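Long-range contacts in methylmalonate-semialdehyde dehydrogenase (Oceanimonas doudoroffii, PDB 4ZZ7), which catalyses the NAD-dependent, coenzyme A-acylating oxidation of methylmalonate semialdehyde, as a tetrameric member of the aldehyde dehydrogenase family: residues 48-53 with 217-222; 73-78 with 109-114; 135-140 with 475-480; 371-376 with 393-398. All coordinates share one frame; numbering follows the deposited sequence.

Contact 1 of 4, residues 48-53 with 217-222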
loop_
_atom_site.group_PDB
_atom_site.type_symbol
_atom_site.label_atom_id
_atom_site.label_comp_id
_atom_site.label_asym_id
_atom_site.label_seq_id
_atom_site.Cartn_x
_atom_site.Cartn_y
_atom_site.Cartn_z
ATOM N N ALA A 48 -6.248 -16.790 33.285
ATOM C CA ALA A 48 -5.373 -16.396 32.161
ATOM C C ALA A 48 -5.955 -15.202 31.381
ATOM O O ALA A 48 -5.274 -14.217 31.126
ATOM C CB ALA A 48 -5.112 -17.580 31.234
ATOM N N ILE A 49 -7.231 -15.297 31.045
ATOM C CA ILE A 49 -7.963 -14.197 30.436
ATOM C C ILE A 49 -7.924 -12.927 31.304
ATOM O O ILE A 49 -7.806 -11.823 30.764
ATOM C CB ILE A 49 -9.435 -14.586 30.171
ATOM C CG1 ILE A 49 -9.528 -15.744 29.165
ATOM C CG2 ILE A 49 -10.218 -13.408 29.625
ATOM C CD1 ILE A 49 -10.846 -16.493 29.215
ATOM N N SER A 50 -8.033 -13.072 32.631
ATOM C CA SER A 50 -7.947 -11.923 33.574
ATOM C C SER A 50 -6.556 -11.302 33.633
ATOM O O SER A 50 -6.431 -10.080 33.747
ATOM C CB SER A 50 -8.342 -12.327 34.971
ATOM O OG SER A 50 -9.697 -12.680 34.995
ATOM N N ALA A 51 -5.523 -12.142 33.560
ATOM C CA ALA A 51 -4.141 -11.678 33.419
ATOM C C ALA A 51 -3.938 -10.909 32.128
ATOM O O ALA A 51 -3.267 -9.865 32.122
ATOM C CB ALA A 51 -3.187 -12.853 33.451
ATOM N N ALA A 52 -4.503 -11.443 31.039
ATOM C CA ALA A 52 -4.447 -10.810 29.729
ATOM C C ALA A 52 -5.125 -9.446 29.795
ATOM O O ALA A 52 -4.500 -8.425 29.544
ATOM C CB ALA A 52 -5.108 -11.692 28.676
ATOM N N GLN A 53 -6.393 -9.445 30.179
ATOM C CA GLN A 53 -7.167 -8.217 30.265
ATOM C C GLN A 53 -6.519 -7.178 31.164
ATOM O O GLN A 53 -6.544 -6.002 30.868
ATOM C CB GLN A 53 -8.572 -8.517 30.778
ATOM C CG GLN A 53 -9.551 -7.349 30.692
ATOM C CD GLN A 53 -9.857 -6.905 29.258
ATOM O OE1 GLN A 53 -10.229 -7.707 28.405
ATOM N NE2 GLN A 53 -9.712 -5.619 28.992
ATOM N N ASP A 217 -16.182 -16.732 27.062
ATOM C CA ASP A 217 -15.804 -15.540 27.839
ATOM C C ASP A 217 -15.882 -14.264 26.987
ATOM O O ASP A 217 -15.233 -14.141 25.971
ATOM C CB ASP A 217 -14.399 -15.688 28.400
ATOM C CG ASP A 217 -14.079 -14.657 29.463
ATOM O OD1 ASP A 217 -14.026 -13.438 29.156
ATOM O OD2 ASP A 217 -13.853 -15.076 30.611
ATOM N N ASP A 218 -16.649 -13.297 27.451
ATOM C CA ASP A 218 -16.912 -12.077 26.692
ATOM C C ASP A 218 -15.690 -11.190 26.492
ATOM O O ASP A 218 -15.671 -10.384 25.550
ATOM C CB ASP A 218 -18.053 -11.274 27.341
ATOM C CG ASP A 218 -19.391 -12.010 27.282
ATOM O OD1 ASP A 218 -19.426 -13.180 26.804
ATOM O OD2 ASP A 218 -20.410 -11.428 27.726
ATOM N N ARG A 219 -14.677 -11.338 27.348
ATOM C CA ARG A 219 -13.421 -10.568 27.184
ATOM C C ARG A 219 -12.555 -10.999 25.969
ATOM O O ARG A 219 -11.692 -10.243 25.533
ATOM C CB ARG A 219 -12.579 -10.622 28.462
ATOM C CG ARG A 219 -13.251 -10.014 29.661
ATOM C CD ARG A 219 -12.581 -10.392 30.965
ATOM N NE ARG A 219 -12.772 -11.790 31.306
ATOM C CZ ARG A 219 -12.261 -12.367 32.389
ATOM N NH1 ARG A 219 -11.531 -11.667 33.252
ATOM N NH2 ARG A 219 -12.465 -13.664 32.616
ATOM N N VAL A 220 -12.766 -12.214 25.463
ATOM C CA VAL A 220 -12.033 -12.719 24.324
ATOM C C VAL A 220 -12.711 -12.139 23.112
ATOM O O VAL A 220 -13.844 -12.485 22.813
ATOM C CB VAL A 220 -12.057 -14.268 24.231
ATOM C CG1 VAL A 220 -11.301 -14.750 23.007
ATOM C CG2 VAL A 220 -11.443 -14.905 25.469
ATOM N N LYS A 221 -11.983 -11.294 22.401
ATOM C CA LYS A 221 -12.494 -10.557 21.276
ATOM C C LYS A 221 -12.160 -11.143 19.904
ATOM O O LYS A 221 -12.713 -10.676 18.916
ATOM C CB LYS A 221 -11.964 -9.128 21.346
ATOM C CG LYS A 221 -12.923 -8.156 22.006
ATOM C CD LYS A 221 -12.872 -8.214 23.511
ATOM C CE LYS A 221 -14.256 -7.994 24.129
ATOM N NZ LYS A 221 -14.841 -6.641 23.913
ATOM N N ALA A 222 -11.257 -12.118 19.821
ATOM C CA ALA A 222 -10.944 -12.757 18.540
ATOM C C ALA A 222 -10.351 -14.128 18.740
ATOM O O ALA A 222 -9.580 -14.343 19.666
ATOM C CB ALA A 222 -9.982 -11.894 17.732
HETATM O O HOH W 1 -12.414 -14.271 35.300
HETATM O O HOH W 2 -10.327 -8.153 25.595
#
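The type I beta turn Asp217–Val220, which leads into strand 220-226 of the Rossmann-type NAD-binding sheet, meets Ile49, Ser50 and Gln53 of helix 42-61. Arg219 carries the contact. Its guanidinium grips Asp217 side-on, NE donating to OD1 at 3.0 Å and NH2 to OD2 at 2.8 Å. Asp217 OD1 also takes the backbone N of Arg219 on its anti lone pair, closing an Asx turn that fixes the carboxylate. Held flat this way, the guanidinium offers one face to Ile49, whose CG2 lies 3.5 Å from Arg219 NE and reaches that face because it stands anti to the backbone N (CG1 has chi1 -63°). The other branch of Ile49 ends in CD1, which touches the Asp217 carboxylate and Val220 CG2. The remaining nitrogen, Arg219 NH1, donates to Ser50 OG at 2.7 Å, tilted 18° from the guanidinium plane; this hydroxyl is also hydrogen-bonded to Glu46 O one helical turn back. A water donates to Ser50 OG and accepts from Arg219 NH2. Farther along the helix, a second water donates to Gln53 OE1, at 2.8 Å from it, and to Arg219 O.

Contact 2 of 4, residues 73-78 with 109-114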
loop_
_atom_site.group_PDB
_atom_site.type_symbol
_atom_site.label_atom_id
_atom_site.label_comp_id
_atom_site.label_asym_id
_atom_site.label_seq_id
_atom_site.Cartn_x
_atom_site.Cartn_y
_atom_site.Cartn_z
ATOM N N ARG A 73 14.224 -9.413 20.160
ATOM C CA ARG A 73 14.910 -10.169 21.225
ATOM C C ARG A 73 14.469 -11.625 21.267
ATOM O O ARG A 73 15.262 -12.515 21.494
ATOM C CB ARG A 73 14.653 -9.526 22.600
ATOM C CG ARG A 73 15.482 -8.281 22.866
ATOM C CD ARG A 73 15.107 -7.636 24.189
ATOM N NE ARG A 73 14.987 -6.172 24.105
ATOM C CZ ARG A 73 13.868 -5.445 24.295
ATOM N NH1 ARG A 73 12.684 -6.012 24.590
ATOM N NH2 ARG A 73 13.936 -4.111 24.192
ATOM N N PHE A 74 13.183 -11.831 21.070
ATOM C CA PHE A 74 12.617 -13.148 20.908
ATOM C C PHE A 74 13.251 -13.920 19.728
ATOM O O PHE A 74 13.564 -15.095 19.854
ATOM C CB PHE A 74 11.101 -12.984 20.711
ATOM C CG PHE A 74 10.321 -14.258 20.816
ATOM C CD1 PHE A 74 10.531 -15.134 21.862
ATOM C CD2 PHE A 74 9.345 -14.565 19.886
ATOM C CE1 PHE A 74 9.805 -16.310 21.959
ATOM C CE2 PHE A 74 8.603 -15.729 19.968
ATOM C CZ PHE A 74 8.837 -16.610 21.008
ATOM N N LYS A 75 13.451 -13.244 18.596
ATOM C CA LYS A 75 14.100 -13.819 17.403
ATOM C C LYS A 75 15.368 -14.577 17.794
ATOM O O LYS A 75 15.587 -15.715 17.397
ATOM C CB LYS A 75 14.454 -12.694 16.427
ATOM C CG LYS A 75 14.313 -13.044 14.973
ATOM C CD LYS A 75 15.591 -13.616 14.407
ATOM C CE LYS A 75 16.372 -12.596 13.615
ATOM N NZ LYS A 75 16.704 -13.242 12.325
ATOM N N GLU A 76 16.162 -13.919 18.624
ATOM C CA GLU A 76 17.450 -14.404 19.091
ATOM C C GLU A 76 17.344 -15.615 19.976
ATOM O O GLU A 76 18.045 -16.583 19.793
ATOM C CB GLU A 76 18.137 -13.298 19.895
ATOM C CG GLU A 76 18.411 -12.044 19.095
ATOM C CD GLU A 76 19.305 -12.360 17.933
ATOM O OE1 GLU A 76 18.852 -12.173 16.765
ATOM O OE2 GLU A 76 20.443 -12.844 18.200
ATOM N N LEU A 77 16.476 -15.536 20.959
ATOM C CA LEU A 77 16.307 -16.597 21.926
ATOM C C LEU A 77 15.904 -17.881 21.260
ATOM O O LEU A 77 16.317 -18.954 21.673
ATOM C CB LEU A 77 15.217 -16.216 22.913
ATOM C CG LEU A 77 15.528 -15.002 23.749
ATOM C CD1 LEU A 77 14.383 -14.732 24.680
ATOM C CD2 LEU A 77 16.799 -15.238 24.535
ATOM N N LEU A 78 15.073 -17.766 20.235
ATOM C CA LEU A 78 14.564 -18.929 19.564
ATOM C C LEU A 78 15.695 -19.652 18.867
ATOM O O LEU A 78 15.785 -20.870 18.945
ATOM C CB LEU A 78 13.483 -18.526 18.586
ATOM C CG LEU A 78 12.172 -18.051 19.208
ATOM C CD1 LEU A 78 11.178 -17.689 18.110
ATOM C CD2 LEU A 78 11.582 -19.103 20.122
ATOM N N GLU A 109 10.618 -17.006 11.088
ATOM C CA GLU A 109 10.252 -16.160 9.951
ATOM C C GLU A 109 9.042 -15.306 10.273
ATOM O O GLU A 109 9.054 -14.104 10.010
ATOM C CB GLU A 109 10.066 -16.972 8.666
ATOM C CG GLU A 109 11.423 -17.389 8.091
ATOM C CD GLU A 109 11.375 -18.078 6.736
ATOM O OE1 GLU A 109 12.469 -18.360 6.188
ATOM O OE2 GLU A 109 10.257 -18.310 6.222
ATOM N N ASN A 110 8.033 -15.908 10.897
ATOM C CA ASN A 110 6.843 -15.162 11.368
ATOM C C ASN A 110 7.162 -14.104 12.416
ATOM O O ASN A 110 6.413 -13.123 12.544
ATOM C CB ASN A 110 5.793 -16.088 11.992
ATOM C CG ASN A 110 5.112 -17.001 10.989
ATOM O OD1 ASN A 110 5.118 -18.223 11.156
ATOM N ND2 ASN A 110 4.484 -16.419 9.975
ATOM N N VAL A 111 8.225 -14.343 13.192
ATOM C CA VAL A 111 8.696 -13.408 14.214
ATOM C C VAL A 111 9.391 -12.256 13.525
ATOM O O VAL A 111 9.209 -11.103 13.916
ATOM C CB VAL A 111 9.643 -14.109 15.223
ATOM C CG1 VAL A 111 10.252 -13.130 16.217
ATOM C CG2 VAL A 111 8.887 -15.187 15.978
ATOM N N GLU A 112 10.180 -12.579 12.498
ATOM C CA GLU A 112 10.880 -11.570 11.724
ATOM C C GLU A 112 9.877 -10.612 11.149
ATOM O O GLU A 112 9.983 -9.413 11.328
ATOM C CB GLU A 112 11.664 -12.217 10.607
ATOM C CG GLU A 112 12.857 -12.994 11.120
ATOM C CD GLU A 112 13.628 -13.698 10.038
ATOM O OE1 GLU A 112 14.729 -14.202 10.369
ATOM O OE2 GLU A 112 13.144 -13.758 8.882
ATOM N N TYR A 113 8.860 -11.149 10.503
ATOM C CA TYR A 113 7.816 -10.302 9.950
ATOM C C TYR A 113 7.167 -9.389 11.008
ATOM O O TYR A 113 6.905 -8.228 10.749
ATOM C CB TYR A 113 6.778 -11.140 9.187
ATOM C CG TYR A 113 5.811 -10.315 8.341
ATOM C CD1 TYR A 113 6.266 -9.484 7.324
ATOM C CD2 TYR A 113 4.444 -10.367 8.566
ATOM C CE1 TYR A 113 5.392 -8.729 6.568
ATOM C CE2 TYR A 113 3.566 -9.620 7.806
ATOM C CZ TYR A 113 4.041 -8.792 6.815
ATOM O OH TYR A 113 3.152 -8.042 6.061
ATOM N N ALA A 114 6.957 -9.897 12.208
ATOM C CA ALA A 114 6.306 -9.129 13.292
ATOM C C ALA A 114 7.165 -7.982 13.791
ATOM O O ALA A 114 6.645 -6.982 14.310
ATOM C CB ALA A 114 5.977 -10.051 14.460
#
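With its CG1 anti to the backbone N (chi1 175°), Val111 spreads both methyls toward Phe74, Lys75 and Leu78, while Phe74, its CG likewise anti to the backbone N, turns its ring back to meet them. The motif is an antiparallel helix pair: segments 73-78 and 109-114, of helices 64-80 and 97-115, run nearly antiparallel, their axes 9.5 Å apart at closest approach and Lys75 nearest Val111 in the backbone register. Val111 CG2 is the shared apolar point, 4.0 Å from Phe74 CD2 and 4.0 Å from Leu78 CD1. Leu78 CD1 in turn lies over one face of the Phe74 ring toward its rim, so the three side chains form one small cluster. Val111 CG1 rests against the start of Lys75, 4.0 Å from its backbone N. Leu159 of helix 156-167 touches both Phe74 and Val111, and Ile187 and Leu191 of helix 182-193 extend the apolar core.

Beside this cluster the Lys75 chain, bent at its last three torsions, folds across to Glu112, whose own chain is extended beyond CG. Glu112 OE1 has a stronger partner in Arg69 of the second subunit, and Phe72 of that subunit makes a cation-pi contact with Lys75, so the ion pair lies at a subunit interface. A leucine in place of Lys75 would probably deprive Glu112 of its positive mate within the chain and Phe72 of the second subunit of its cation. Lys75 NZ meets Glu112 OE1 at 2.9 Å from the anti side, 26° out of the carboxylate plane.

Contact 3 of 4, residues 135-140 with 475-480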
loop_
_atom_site.group_PDB
_atom_site.type_symbol
_atom_site.label_atom_id
_atom_site.label_comp_id
_atom_site.label_asym_id
_atom_site.label_seq_id
_atom_site.Cartn_x
_atom_site.Cartn_y
_atom_site.Cartn_z
ATOM N N SER A 135 -9.417 13.214 7.214
ATOM C CA SER A 135 -9.851 11.942 7.794
ATOM C C SER A 135 -8.740 10.935 7.638
ATOM O O SER A 135 -7.940 11.063 6.729
ATOM C CB SER A 135 -11.154 11.441 7.131
ATOM O OG SER A 135 -11.643 10.259 7.722
ATOM N N TRP A 136 -8.696 9.954 8.542
ATOM C CA TRP A 136 -7.645 8.915 8.542
ATOM C C TRP A 136 -8.065 7.648 9.253
ATOM O O TRP A 136 -8.863 7.698 10.196
ATOM C CB TRP A 136 -6.330 9.431 9.164
ATOM C CG TRP A 136 -6.410 9.693 10.623
ATOM C CD1 TRP A 136 -6.135 8.814 11.624
ATOM C CD2 TRP A 136 -6.793 10.924 11.259
ATOM N NE1 TRP A 136 -6.320 9.411 12.842
ATOM C CE2 TRP A 136 -6.724 10.711 12.651
ATOM C CE3 TRP A 136 -7.195 12.191 10.787
ATOM C CZ2 TRP A 136 -7.045 11.718 13.588
ATOM C CZ3 TRP A 136 -7.522 13.196 11.740
ATOM C CH2 TRP A 136 -7.440 12.939 13.113
ATOM N N SER A 137 -7.498 6.513 8.823
ATOM C CA SER A 137 -7.782 5.228 9.478
ATOM C C SER A 137 -6.731 4.881 10.523
ATOM O O SER A 137 -5.570 5.299 10.434
ATOM C CB SER A 137 -7.971 4.081 8.470
ATOM O OG SER A 137 -6.847 3.845 7.668
ATOM N N GLU A 138 -7.158 4.140 11.532
ATOM C CA GLU A 138 -6.248 3.581 12.498
ATOM C C GLU A 138 -6.629 2.129 12.708
ATOM O O GLU A 138 -7.821 1.789 12.736
ATOM C CB GLU A 138 -6.319 4.350 13.815
ATOM C CG GLU A 138 -5.845 5.805 13.761
ATOM C CD GLU A 138 -5.515 6.357 15.145
ATOM O OE1 GLU A 138 -5.822 5.694 16.151
ATOM O OE2 GLU A 138 -4.921 7.440 15.250
ATOM N N PHE A 139 -5.613 1.277 12.852
ATOM C CA PHE A 139 -5.818 -0.159 13.136
ATOM C C PHE A 139 -5.428 -0.495 14.576
ATOM O O PHE A 139 -4.300 -0.919 14.880
ATOM C CB PHE A 139 -5.094 -1.021 12.106
ATOM C CG PHE A 139 -5.538 -0.745 10.708
ATOM C CD1 PHE A 139 -6.827 -1.049 10.308
ATOM C CD2 PHE A 139 -4.678 -0.157 9.802
ATOM C CE1 PHE A 139 -7.255 -0.777 9.021
ATOM C CE2 PHE A 139 -5.086 0.116 8.509
ATOM C CZ PHE A 139 -6.377 -0.201 8.112
ATOM N N GLN A 140 -6.400 -0.301 15.461
ATOM C CA GLN A 140 -6.163 -0.359 16.889
ATOM C C GLN A 140 -6.342 -1.765 17.377
ATOM O O GLN A 140 -6.921 -2.595 16.671
ATOM C CB GLN A 140 -7.109 0.579 17.602
ATOM C CG GLN A 140 -6.843 2.013 17.208
ATOM C CD GLN A 140 -7.549 3.015 18.079
ATOM O OE1 GLN A 140 -8.444 2.679 18.860
ATOM N NE2 GLN A 140 -7.141 4.266 17.956
ATOM N N THR A 475 -6.388 -6.592 14.440
ATOM C CA THR A 475 -6.771 -5.213 14.772
ATOM C C THR A 475 -8.186 -4.869 14.347
ATOM O O THR A 475 -8.819 -5.625 13.591
ATOM C CB THR A 475 -5.852 -4.188 14.096
ATOM O OG1 THR A 475 -6.028 -4.264 12.674
ATOM C CG2 THR A 475 -4.391 -4.414 14.512
ATOM N N LYS A 476 -8.661 -3.714 14.824
ATOM C CA LYS A 476 -9.947 -3.160 14.362
ATOM C C LYS A 476 -9.800 -1.753 13.783
ATOM O O LYS A 476 -9.082 -0.901 14.316
ATOM C CB LYS A 476 -11.035 -3.214 15.434
ATOM C CG LYS A 476 -10.562 -2.890 16.816
ATOM C CD LYS A 476 -11.693 -3.029 17.797
ATOM C CE LYS A 476 -11.223 -2.621 19.193
ATOM N NZ LYS A 476 -12.335 -2.589 20.191
ATOM N N ARG A 477 -10.484 -1.548 12.663
ATOM C CA ARG A 477 -10.418 -0.307 11.921
ATOM C C ARG A 477 -11.216 0.781 12.604
ATOM O O ARG A 477 -12.388 0.621 12.925
ATOM C CB ARG A 477 -10.954 -0.504 10.525
ATOM C CG ARG A 477 -10.962 0.773 9.729
ATOM C CD ARG A 477 -11.725 0.610 8.435
ATOM N NE ARG A 477 -10.934 -0.115 7.450
ATOM C CZ ARG A 477 -10.054 0.433 6.620
ATOM N NH1 ARG A 477 -9.823 1.747 6.605
ATOM N NH2 ARG A 477 -9.402 -0.344 5.778
ATOM N N LYS A 478 -10.558 1.905 12.811
ATOM C CA LYS A 478 -11.195 3.106 13.325
ATOM C C LYS A 478 -10.988 4.200 12.289
ATOM O O LYS A 478 -9.880 4.400 11.786
ATOM C CB LYS A 478 -10.570 3.522 14.671
ATOM C CG LYS A 478 -11.128 4.821 15.242
ATOM C CD LYS A 478 -10.523 5.207 16.581
ATOM C CE LYS A 478 -11.147 4.450 17.758
ATOM N NZ LYS A 478 -10.656 4.984 19.069
ATOM N N THR A 479 -12.044 4.922 11.973
ATOM C CA THR A 479 -11.891 6.053 11.093
ATOM C C THR A 479 -12.223 7.313 11.866
ATOM O O THR A 479 -13.290 7.417 12.519
ATOM C CB THR A 479 -12.766 5.910 9.861
ATOM O OG1 THR A 479 -12.536 4.616 9.276
ATOM C CG2 THR A 479 -12.445 7.008 8.861
ATOM N N VAL A 480 -11.274 8.248 11.812
ATOM C CA VAL A 480 -11.400 9.553 12.420
ATOM C C VAL A 480 -11.648 10.545 11.300
ATOM O O VAL A 480 -10.990 10.464 10.267
ATOM C CB VAL A 480 -10.134 9.919 13.214
ATOM C CG1 VAL A 480 -10.248 11.294 13.881
ATOM C CG2 VAL A 480 -9.899 8.874 14.278
#
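Trp136 and Val480 run alongside each other off the same face of the sheet, with Val480 CG1 over the six-membered ring, 3.6 Å from its centroid and 29° off the normal, a CH-pi contact. The indole is set over its neighbour by a chi1 of 68°, which puts CG between the backbone N and the carbonyl carbon. On the opposite face of this antiparallel pair, Phe139 and Arg477 also extend together but meet almost perpendicularly: Phe139 CE1 sits over the centre of the guanidinium, while Arg477 NH2 comes to the ring's edge, 3.8 Å from CZ. That NH2 is paired with Asp469 of the third subunit. Val480 O is gripped twice, by Trp136 N at 2.9 Å and by Ser135 OG at 2.6 Å from above the carbonyl plane. Gln140 NE2 donates to Glu138 OE1 at 2.7 Å. Were Trp136 an alanine, Val480 CG1 would be likely to lose its aromatic cover and His125 of the fourth subunit its stacking partner. Strand 133-141 is the middle of three, between 123-126 and 475-483 in the oligomerisation sheet; helix 467-473 precedes the latter, and Thr479 and Val480 pair in parallel with a strand of the third subunit.

Contact 4 of 4, residues 371-376 with 393-398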
loop_
_atom_site.group_PDB
_atom_site.type_symbol
_atom_site.label_atom_id
_atom_site.label_comp_id
_atom_site.label_asym_id
_atom_site.label_seq_id
_atom_site.Cartn_x
_atom_site.Cartn_y
_atom_site.Cartn_z
ATOM N N LEU A 371 2.997 -46.151 -1.108
ATOM C CA LEU A 371 2.526 -45.657 -2.403
ATOM C C LEU A 371 1.308 -46.467 -2.794
ATOM O O LEU A 371 1.379 -47.693 -2.788
ATOM C CB LEU A 371 3.597 -45.845 -3.458
ATOM C CG LEU A 371 3.638 -44.809 -4.575
ATOM C CD1 LEU A 371 4.669 -45.200 -5.615
ATOM C CD2 LEU A 371 2.295 -44.662 -5.254
ATOM N N ILE A 372 0.195 -45.798 -3.103
ATOM C CA ILE A 372 -1.027 -46.461 -3.605
ATOM C C ILE A 372 -1.221 -46.022 -5.058
ATOM O O ILE A 372 -1.013 -44.862 -5.367
ATOM C CB ILE A 372 -2.260 -46.112 -2.759
ATOM C CG1 ILE A 372 -1.982 -46.427 -1.291
ATOM C CG2 ILE A 372 -3.441 -46.929 -3.227
ATOM C CD1 ILE A 372 -3.086 -46.040 -0.327
ATOM N N ASP A 373 -1.585 -46.938 -5.951
ATOM C CA ASP A 373 -1.750 -46.609 -7.382
ATOM C C ASP A 373 -3.166 -47.011 -7.795
ATOM O O ASP A 373 -3.831 -47.786 -7.096
ATOM C CB ASP A 373 -0.649 -47.301 -8.225
ATOM C CG ASP A 373 -0.552 -46.791 -9.704
ATOM O OD1 ASP A 373 -1.120 -45.748 -10.088
ATOM O OD2 ASP A 373 0.118 -47.469 -10.509
ATOM N N HIS A 374 -3.643 -46.424 -8.895
ATOM C CA HIS A 374 -4.998 -46.683 -9.444
ATOM C C HIS A 374 -6.106 -46.374 -8.437
ATOM O O HIS A 374 -7.014 -47.189 -8.222
ATOM C CB HIS A 374 -5.128 -48.127 -9.956
ATOM C CG HIS A 374 -4.055 -48.512 -10.920
ATOM N ND1 HIS A 374 -3.054 -49.408 -10.601
ATOM C CD2 HIS A 374 -3.800 -48.094 -12.183
ATOM C CE1 HIS A 374 -2.238 -49.538 -11.634
ATOM N NE2 HIS A 374 -2.664 -48.746 -12.603
ATOM N N VAL A 375 -6.022 -45.194 -7.822
ATOM C CA VAL A 375 -7.029 -44.776 -6.850
ATOM C C VAL A 375 -8.076 -44.014 -7.631
ATOM O O VAL A 375 -7.768 -43.434 -8.685
ATOM C CB VAL A 375 -6.468 -43.943 -5.659
ATOM C CG1 VAL A 375 -5.125 -44.470 -5.186
ATOM C CG2 VAL A 375 -6.343 -42.481 -6.007
ATOM N N THR A 376 -9.300 -44.022 -7.114
ATOM C CA THR A 376 -10.431 -43.407 -7.816
ATOM C C THR A 376 -11.195 -42.441 -6.906
ATOM O O THR A 376 -11.123 -42.576 -5.681
ATOM C CB THR A 376 -11.398 -44.473 -8.406
ATOM O OG1 THR A 376 -11.907 -45.328 -7.368
ATOM C CG2 THR A 376 -10.700 -45.308 -9.501
ATOM N N VAL A 393 -1.884 -41.980 -6.218
ATOM C CA VAL A 393 -1.734 -41.487 -7.610
ATOM C C VAL A 393 -2.951 -41.855 -8.448
ATOM O O VAL A 393 -3.271 -43.025 -8.601
ATOM C CB VAL A 393 -0.409 -41.921 -8.278
ATOM C CG1 VAL A 393 0.036 -43.247 -7.736
ATOM C CG2 VAL A 393 -0.502 -41.980 -9.795
ATOM N N VAL A 394 -3.627 -40.822 -8.940
ATOM C CA VAL A 394 -4.764 -40.953 -9.814
ATOM C C VAL A 394 -4.267 -40.740 -11.237
ATOM O O VAL A 394 -3.347 -39.956 -11.480
ATOM C CB VAL A 394 -5.848 -39.891 -9.501
ATOM C CG1 VAL A 394 -7.020 -39.969 -10.486
ATOM C CG2 VAL A 394 -6.357 -40.047 -8.074
ATOM N N ARG A 395 -4.898 -41.451 -12.169
ATOM C CA ARG A 395 -4.620 -41.322 -13.587
ATOM C C ARG A 395 -5.847 -40.680 -14.238
ATOM O O ARG A 395 -6.978 -40.987 -13.868
ATOM C CB ARG A 395 -4.271 -42.698 -14.169
ATOM C CG ARG A 395 -2.954 -43.261 -13.616
ATOM C CD ARG A 395 -2.917 -44.786 -13.534
ATOM N NE ARG A 395 -1.649 -45.285 -12.990
ATOM C CZ ARG A 395 -0.510 -45.396 -13.679
ATOM N NH1 ARG A 395 0.589 -45.864 -13.092
ATOM N NH2 ARG A 395 -0.455 -45.057 -14.949
ATOM N N VAL A 396 -5.612 -39.733 -15.137
ATOM C CA VAL A 396 -6.667 -39.074 -15.916
ATOM C C VAL A 396 -6.183 -38.816 -17.364
ATOM O O VAL A 396 -4.987 -38.867 -17.685
ATOM C CB VAL A 396 -7.178 -37.727 -15.298
ATOM C CG1 VAL A 396 -7.809 -37.913 -13.928
ATOM C CG2 VAL A 396 -6.068 -36.699 -15.209
ATOM N N ALA A 397 -7.143 -38.518 -18.228
ATOM C CA ALA A 397 -6.885 -38.377 -19.649
ATOM C C ALA A 397 -6.191 -37.051 -19.930
ATOM O O ALA A 397 -5.149 -37.016 -20.563
ATOM C CB ALA A 397 -8.193 -38.473 -20.425
ATOM N N THR A 398 -6.786 -35.970 -19.433
ATOM C CA THR A 398 -6.384 -34.607 -19.795
ATOM C C THR A 398 -6.234 -33.683 -18.591
ATOM O O THR A 398 -6.703 -33.983 -17.495
ATOM C CB THR A 398 -7.375 -33.979 -20.806
ATOM O OG1 THR A 398 -7.018 -32.625 -21.044
ATOM C CG2 THR A 398 -8.796 -33.974 -20.300
#
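Asp373 OD1 takes Arg395 NE at 3.0 Å, a nearly straight bond (162°) lying in the guanidinium plane, and it accepts a weak bond from the backbone N of His374 as well. The second oxygen, Asp373 OD2, uses its syn lone pair for Arg395 NH1 at 3.1 Å. The grip is therefore side-on, one nitrogen to each oxygen, yet the carboxylate and guanidinium planes stay 40° apart and the two side chains approach at about a right angle. With CG anti to the backbone N (chi1 -168°), the Asp373 carboxylate is carried across to the arginine. A second carboxylate, Asp298 of helix 296-308, forms a salt bridge with Arg395 NH2, so the guanidinium is held between two acids and its rotation is fixed. The His374 ring crosses Arg395 at a slant, its plane close to that of the guanidinium and its CD2 3.7 Å from Arg395 CD, while its ND1 is hydrogen-bonded to Thr348 OG1.

Strands 370-373 and 390-396 are the two parallel strands of a beta-alpha-beta unit, joined through helix 380-383, in the branched sheet of the catalytic domain. Between them Val393 N donates to Ile372 O at 3.1 Å, with the donor tilted from the carbonyl plane. The strands also pack through Leu371 CD2 and Val393 CG1, 3.6 Å apart. Met304 and Met308 of helix 296-308 cover Leu371, and Val301 of the same helix touches both Asp373 and Arg395.

Contact 1 joins helix 42-61 to the turn leading into strand 220-226, an inner strand of the NAD-binding sheet, and contact 2 pairs the next helix, 64-80, with 97-115, about 25 Å away between centres; along the chain it falls wholly between the two segments of contact 1. Contact 3 lies about 22 Å from contact 1 and 27 Å from contact 2, and its segments alternate with those of contact 1, tying the C-terminal strand back to the first third of the chain. Contact 4 stands apart, roughly 42 to 51 Å from the other centres, within the catalytic domain's sheet. Contacts 2 and 3 meet other subunits, so cofactor domain, catalytic domain and tetramer interfaces are all represented.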